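PDB 3D33: DUF3244 domain-containing protein from Bacteroides vulgatus ATCC 8482, which is of unknown function but folds as an immunoglobulin-like beta-sandwich, a single small domain of two antiparallel sheets. Local coordinates for residues A[54-59]-A[90-95]. Residues are numbered along the deposited sequence; the frame is centred on the assembly and turned at random. Where two conformers were deposited one is given.
Sequences RITDMA and KLEITG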
loop_
_atom_site.group_PDB
_atom_site.type_symbol
_atom_site.label_atom_id
_atom_site.label_comp_id
_atom_site.label_asym_id
_atom_site.label_seq_id
_atom_site.Cartn_x
_atom_site.Cartn_y
_atom_site.Cartn_z
ATOM N N ARG A 54 -2.359 -3.307 4.221
ATOM C CA ARG A 54 -2.230 -3.121 5.662
ATOM C C ARG A 54 -1.155 -2.059 5.933
ATOM O O ARG A 54 -0.090 -2.054 5.311
ATOM C CB ARG A 54 -1.895 -4.451 6.326
ATOM C CG ARG A 54 -1.907 -4.483 7.811
ATOM C CD ARG A 54 -1.924 -5.969 8.290
ATOM N NE ARG A 54 -3.223 -6.638 8.096
ATOM C CZ ARG A 54 -3.464 -7.725 7.336
ATOM N NH1 ARG A 54 -2.519 -8.327 6.617
ATOM N NH2 ARG A 54 -4.694 -8.222 7.270
ATOM N N ILE A 55 -1.471 -1.114 6.810
ATOM C CA ILE A 55 -0.529 -0.098 7.187
ATOM C C ILE A 55 -0.335 -0.225 8.699
ATOM O O ILE A 55 -1.332 -0.289 9.450
ATOM C CB ILE A 55 -1.013 1.308 6.820
ATOM C CG1 ILE A 55 -1.257 1.426 5.314
ATOM C CG2 ILE A 55 -0.020 2.393 7.304
ATOM C CD1 ILE A 55 -1.828 2.712 4.908
ATOM N N THR A 56 0.923 -0.297 9.122
ATOM C CA THR A 56 1.333 -0.549 10.507
ATOM C C THR A 56 2.323 0.523 11.012
ATOM O O THR A 56 3.313 0.830 10.322
ATOM C CB THR A 56 2.003 -1.972 10.601
ATOM O OG1 THR A 56 1.107 -2.972 10.098
ATOM C CG2 THR A 56 2.363 -2.297 12.046
ATOM N N ASP A 57 2.071 1.099 12.188
ATOM C CA ASP A 57 2.992 2.119 12.719
ATOM C C ASP A 57 4.263 1.438 13.230
ATOM O O ASP A 57 4.211 0.346 13.811
ATOM C CB ASP A 57 2.352 2.985 13.800
ATOM C CG ASP A 57 2.587 2.449 15.182
ATOM O OD1 ASP A 57 1.795 1.591 15.610
ATOM O OD2 ASP A 57 3.566 2.879 15.831
HETATM N N MSE A 58 5.396 2.102 13.063
HETATM C CA MSE A 58 6.677 1.496 13.430
HETATM C C MSE A 58 7.123 1.710 14.889
HETATM O O MSE A 58 8.131 1.119 15.323
HETATM C CB MSE A 58 7.742 1.957 12.451
HETATM C CG MSE A 58 7.452 1.470 11.054
HETATM SE SE MSE A 58 7.911 -0.391 10.832
HETATM C CE MSE A 58 10.025 -0.027 10.896
ATOM N N ALA A 59 6.377 2.516 15.637
ATOM C CA ALA A 59 6.661 2.772 17.051
ATOM C C ALA A 59 6.100 1.687 17.952
ATOM O O ALA A 59 6.748 1.284 18.923
ATOM C CB ALA A 59 6.096 4.163 17.470
ATOM N N LYS A 90 4.816 1.124 7.950
ATOM C CA LYS A 90 5.030 0.009 6.992
ATOM C C LYS A 90 3.753 -0.208 6.204
ATOM O O LYS A 90 2.668 -0.312 6.782
ATOM C CB LYS A 90 5.374 -1.284 7.739
ATOM C CG LYS A 90 5.591 -2.474 6.847
ATOM C CD LYS A 90 6.041 -3.728 7.576
ATOM C CE LYS A 90 4.977 -4.234 8.551
ATOM N NZ LYS A 90 5.350 -5.525 9.245
ATOM N N LEU A 91 3.914 -0.263 4.888
ATOM C CA LEU A 91 2.851 -0.542 3.956
ATOM C C LEU A 91 3.036 -1.920 3.337
ATOM O O LEU A 91 4.101 -2.232 2.804
ATOM C CB LEU A 91 2.855 0.506 2.853
ATOM C CG LEU A 91 1.924 0.306 1.683
ATOM C CD1 LEU A 91 0.489 0.388 2.122
ATOM C CD2 LEU A 91 2.198 1.326 0.535
ATOM N N GLU A 92 2.030 -2.763 3.472
ATOM C CA GLU A 92 2.087 -4.104 2.880
ATOM C C GLU A 92 0.910 -4.298 1.980
ATOM O O GLU A 92 -0.228 -3.979 2.358
ATOM C CB GLU A 92 2.002 -5.175 3.949
ATOM C CG GLU A 92 3.061 -5.195 4.954
ATOM C CD GLU A 92 2.710 -6.260 5.995
ATOM O OE1 GLU A 92 2.978 -7.455 5.727
ATOM O OE2 GLU A 92 2.057 -5.920 7.006
ATOM N N ILE A 93 1.183 -4.848 0.803
ATOM C CA ILE A 93 0.153 -5.217 -0.153
ATOM C C ILE A 93 0.333 -6.698 -0.387
ATOM O O ILE A 93 1.424 -7.132 -0.794
ATOM C CB ILE A 93 0.352 -4.447 -1.462
ATOM C CG1 ILE A 93 0.360 -2.926 -1.157
ATOM C CG2 ILE A 93 -0.738 -4.736 -2.431
ATOM C CD1 ILE A 93 1.600 -2.303 -1.579
ATOM N N THR A 94 -0.699 -7.469 -0.098
ATOM C CA THR A 94 -0.616 -8.910 -0.266
ATOM C C THR A 94 -1.706 -9.394 -1.212
ATOM O O THR A 94 -2.797 -8.809 -1.289
ATOM C CB THR A 94 -0.702 -9.632 1.098
ATOM O OG1 THR A 94 -1.960 -9.348 1.698
ATOM C CG2 THR A 94 0.399 -9.210 2.011
ATOM N N GLY A 95 -1.381 -10.416 -1.991
ATOM C CA GLY A 95 -2.331 -10.998 -2.916
ATOM C C GLY A 95 -2.786 -12.354 -2.436
ATOM O O GLY A 95 -2.061 -13.035 -1.711
HETATM O O HOH W 1 -3.142 -10.906 4.545
HETATM O O HOH W 2 1.623 -3.273 7.438
#
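Two central strands of one sheet of the beta-sandwich pair antiparallel here, Arg54 with Glu92 and Thr56 with Lys90 forming hydrogen-bonded pairs. Arg54 N reaches Glu92 O at 2.9 Å, and Lys90 N gives Thr56 O a 2.8 Å bond, 164° at the hydrogen; Glu92 N and Thr56 N return the exchange. Between them Ile55 and Leu91 form a non-hydrogen-bonded pair, where Ile55 CA lies only 3.2 Å from Lys90 O in a CA-H...O contact. Strands 63-69 and 100-107 continue the sheet beyond 50-57 and 87-96, so both strands are interior to it. Branched apolar residues suit the buried face: the Ile55 and Leu91 side chains cross at a slant, CG1 meeting CD1 at 3.8 Å, and Phe84 also packs on Ile55. The other face carries Arg54, Thr56, Lys90 and Glu92, polar residues, three of them long. There a water sits 2.7 Å from both Glu92 OE2 and Thr56 OG1, near Lys90 O; beta-branched Thr56 suits a strand and offers it a hydroxyl. The aliphatic stem of Lys90 suits this face, its side chain touching Thr102 and Tyr104. Arg54 NH1 stays 5.2 Å from Glu92 OE2, too far for a salt bridge; NE has a long, weak ion pair with Glu66.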